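Local coordinates for protein Abbfa_003403 (Acinetobacter baumannii, PDB 4ZXH) that probably assembles a peptide product as a four-domain nonribosomal peptide synthetase, with condensation, adenylation, carrier and thioesterase domains in one chain, at residues L232-S237 with Q436-V441. Residues are numbered along the deposited sequence; the frame is centred on the assembly and turned at random.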
loop_
_atom_site.group_PDB
_atom_site.type_symbol
_atom_site.label_atom_id
_atom_site.label_comp_id
_atom_site.label_asym_id
_atom_site.label_seq_id
_atom_site.Cartn_x
_atom_site.Cartn_y
_atom_site.Cartn_z
ATOM N N LEU A 232 23.137 -8.787 -6.860
ATOM C CA LEU A 232 23.988 -9.823 -6.272
ATOM C C LEU A 232 24.504 -10.799 -7.343
ATOM O O LEU A 232 23.741 -11.603 -7.869
ATOM C CB LEU A 232 23.223 -10.573 -5.183
ATOM C CG LEU A 232 23.895 -11.824 -4.612
ATOM C CD1 LEU A 232 25.279 -11.524 -4.124
ATOM C CD2 LEU A 232 23.054 -12.390 -3.480
ATOM N N VAL A 233 25.789 -10.724 -7.679
ATOM C CA VAL A 233 26.337 -11.627 -8.693
ATOM C C VAL A 233 26.688 -12.997 -8.098
ATOM O O VAL A 233 27.357 -13.094 -7.065
ATOM C CB VAL A 233 27.576 -11.005 -9.371
ATOM C CG1 VAL A 233 28.122 -11.936 -10.457
ATOM C CG2 VAL A 233 27.202 -9.648 -9.971
ATOM N N PHE A 234 26.209 -14.058 -8.731
ATOM C CA PHE A 234 26.518 -15.409 -8.270
ATOM C C PHE A 234 27.004 -16.266 -9.440
ATOM O O PHE A 234 26.903 -15.850 -10.590
ATOM C CB PHE A 234 25.297 -16.052 -7.616
ATOM C CG PHE A 234 24.118 -16.202 -8.544
ATOM C CD1 PHE A 234 23.266 -15.131 -8.788
ATOM C CD2 PHE A 234 23.864 -17.410 -9.179
ATOM C CE1 PHE A 234 22.193 -15.264 -9.653
ATOM C CE2 PHE A 234 22.784 -17.553 -10.045
ATOM C CZ PHE A 234 21.953 -16.485 -10.286
ATOM N N ARG A 235 27.541 -17.451 -9.148
ATOM C CA ARG A 235 27.901 -18.405 -10.205
ATOM C C ARG A 235 27.421 -19.813 -9.898
ATOM O O ARG A 235 27.505 -20.282 -8.760
ATOM C CB ARG A 235 29.411 -18.427 -10.435
ATOM C CG ARG A 235 29.986 -17.085 -10.780
ATOM C CD ARG A 235 31.471 -17.120 -10.899
ATOM N NE ARG A 235 32.019 -15.827 -10.529
ATOM C CZ ARG A 235 33.268 -15.449 -10.762
ATOM N NH1 ARG A 235 34.109 -16.265 -11.394
ATOM N NH2 ARG A 235 33.660 -14.238 -10.379
ATOM N N VAL A 236 26.921 -20.484 -10.926
ATOM C CA VAL A 236 26.527 -21.879 -10.802
ATOM C C VAL A 236 27.735 -22.813 -11.002
ATOM O O VAL A 236 28.487 -22.668 -11.967
ATOM C CB VAL A 236 25.430 -22.222 -11.813
ATOM C CG1 VAL A 236 25.017 -23.666 -11.658
ATOM C CG2 VAL A 236 24.239 -21.298 -11.622
ATOM N N SER A 237 27.924 -23.764 -10.088
ATOM C CA SER A 237 29.070 -24.674 -10.151
ATOM C C SER A 237 29.141 -25.374 -11.504
ATOM O O SER A 237 28.113 -25.586 -12.158
ATOM C CB SER A 237 29.007 -25.718 -9.034
ATOM O OG SER A 237 28.185 -26.812 -9.410
ATOM N N GLN A 436 21.084 -18.700 -2.749
ATOM C CA GLN A 436 21.447 -20.027 -2.256
ATOM C C GLN A 436 20.333 -21.039 -2.498
ATOM O O GLN A 436 20.606 -22.208 -2.755
ATOM C CB GLN A 436 21.813 -19.969 -0.774
ATOM C CG GLN A 436 23.137 -19.261 -0.525
ATOM C CD GLN A 436 23.593 -19.346 0.913
ATOM O OE1 GLN A 436 22.840 -19.777 1.794
ATOM N NE2 GLN A 436 24.833 -18.929 1.165
ATOM N N LEU A 437 19.083 -20.582 -2.445
ATOM C CA LEU A 437 17.933 -21.460 -2.662
ATOM C C LEU A 437 17.755 -21.817 -4.139
ATOM O O LEU A 437 17.394 -22.950 -4.474
ATOM C CB LEU A 437 16.662 -20.810 -2.107
ATOM C CG LEU A 437 16.645 -20.717 -0.575
ATOM C CD1 LEU A 437 15.448 -19.950 -0.052
ATOM C CD2 LEU A 437 16.693 -22.094 0.046
ATOM N N LEU A 438 18.016 -20.853 -5.017
ATOM C CA LEU A 438 18.047 -21.101 -6.453
ATOM C C LEU A 438 19.109 -22.139 -6.800
ATOM O O LEU A 438 18.842 -23.091 -7.538
ATOM C CB LEU A 438 18.314 -19.796 -7.216
ATOM C CG LEU A 438 18.338 -19.874 -8.747
ATOM C CD1 LEU A 438 17.140 -20.654 -9.275
ATOM C CD2 LEU A 438 18.342 -18.483 -9.348
ATOM N N GLN A 439 20.313 -21.936 -6.271
ATOM C CA GLN A 439 21.409 -22.894 -6.397
ATOM C C GLN A 439 20.887 -24.301 -6.063
ATOM O O GLN A 439 21.178 -25.274 -6.760
ATOM C CB GLN A 439 22.572 -22.512 -5.458
ATOM C CG GLN A 439 23.326 -21.202 -5.764
ATOM C CD GLN A 439 24.307 -21.322 -6.908
ATOM O OE1 GLN A 439 23.953 -21.139 -8.065
ATOM N NE2 GLN A 439 25.557 -21.621 -6.588
ATOM N N ALA A 440 20.084 -24.387 -5.006
ATOM C CA ALA A 440 19.577 -25.661 -4.503
ATOM C C ALA A 440 18.547 -26.298 -5.427
ATOM O O ALA A 440 18.637 -27.491 -5.728
ATOM C CB ALA A 440 18.988 -25.472 -3.130
ATOM N N VAL A 441 17.569 -25.507 -5.861
ATOM C CA VAL A 441 16.567 -25.978 -6.819
ATOM C C VAL A 441 17.229 -26.519 -8.075
ATOM O O VAL A 441 16.892 -27.600 -8.545
ATOM C CB VAL A 441 15.577 -24.863 -7.226
ATOM C CG1 VAL A 441 14.684 -25.331 -8.368
ATOM C CG2 VAL A 441 14.731 -24.457 -6.052
#
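Gln-439 NE2 donates a hydrogen bond to the backbone O of Arg-235, at 3.2 Å. It ties helix 428-447 to strand 229-235, an outermost strand of a four-stranded mixed sheet in the condensation domain. The helix packs on one face of this sheet, an alpha/beta layer as in the chloramphenicol acetyltransferase-like fold of such domains. Strand 232-235 and helix 436-441 run in roughly the same direction, with their axes 10.1 Å from each other at the closest.

The bond is bent: the N-H...O angle is 138°. The donor lies off the plane of the Arg-235 carbonyl, and the acceptor lies out of the amide plane of Gln-439. The side chain of Gln-439 folds at chi2 (-78°), which carries its amide across to the strand. The CB of Arg-235 points away from the helix, and its side chain touches Tyr-411 and Ile-376.

The same amide meets apolar groups through its oxygen. Gln-439 OE1 lies 3.6 Å from Val-236 CG2 and 3.9 Å from Phe-234 CD2. The Phe-234 ring and the amide are steeply inclined, with 71° between their planes. The Phe-234 CB points toward the helix. The ring is buried and also packs on Leu-405, Met-407 and Val-435. Leu-438 also touches Leu-405, on strand 403-411, so both side chains pack against the same leucine.

Backbone bonds of Phe-234 with Gly-417 and of Val-236 with Leu-415 join the segment to strand 414-422. Ser-237 is the N-cap of helix 238-249, its OG bonded to Val-240 N. Between the ring and the helix, the apolar contact is Phe-234 CZ against Leu-438 CD2, at 4.2 Å.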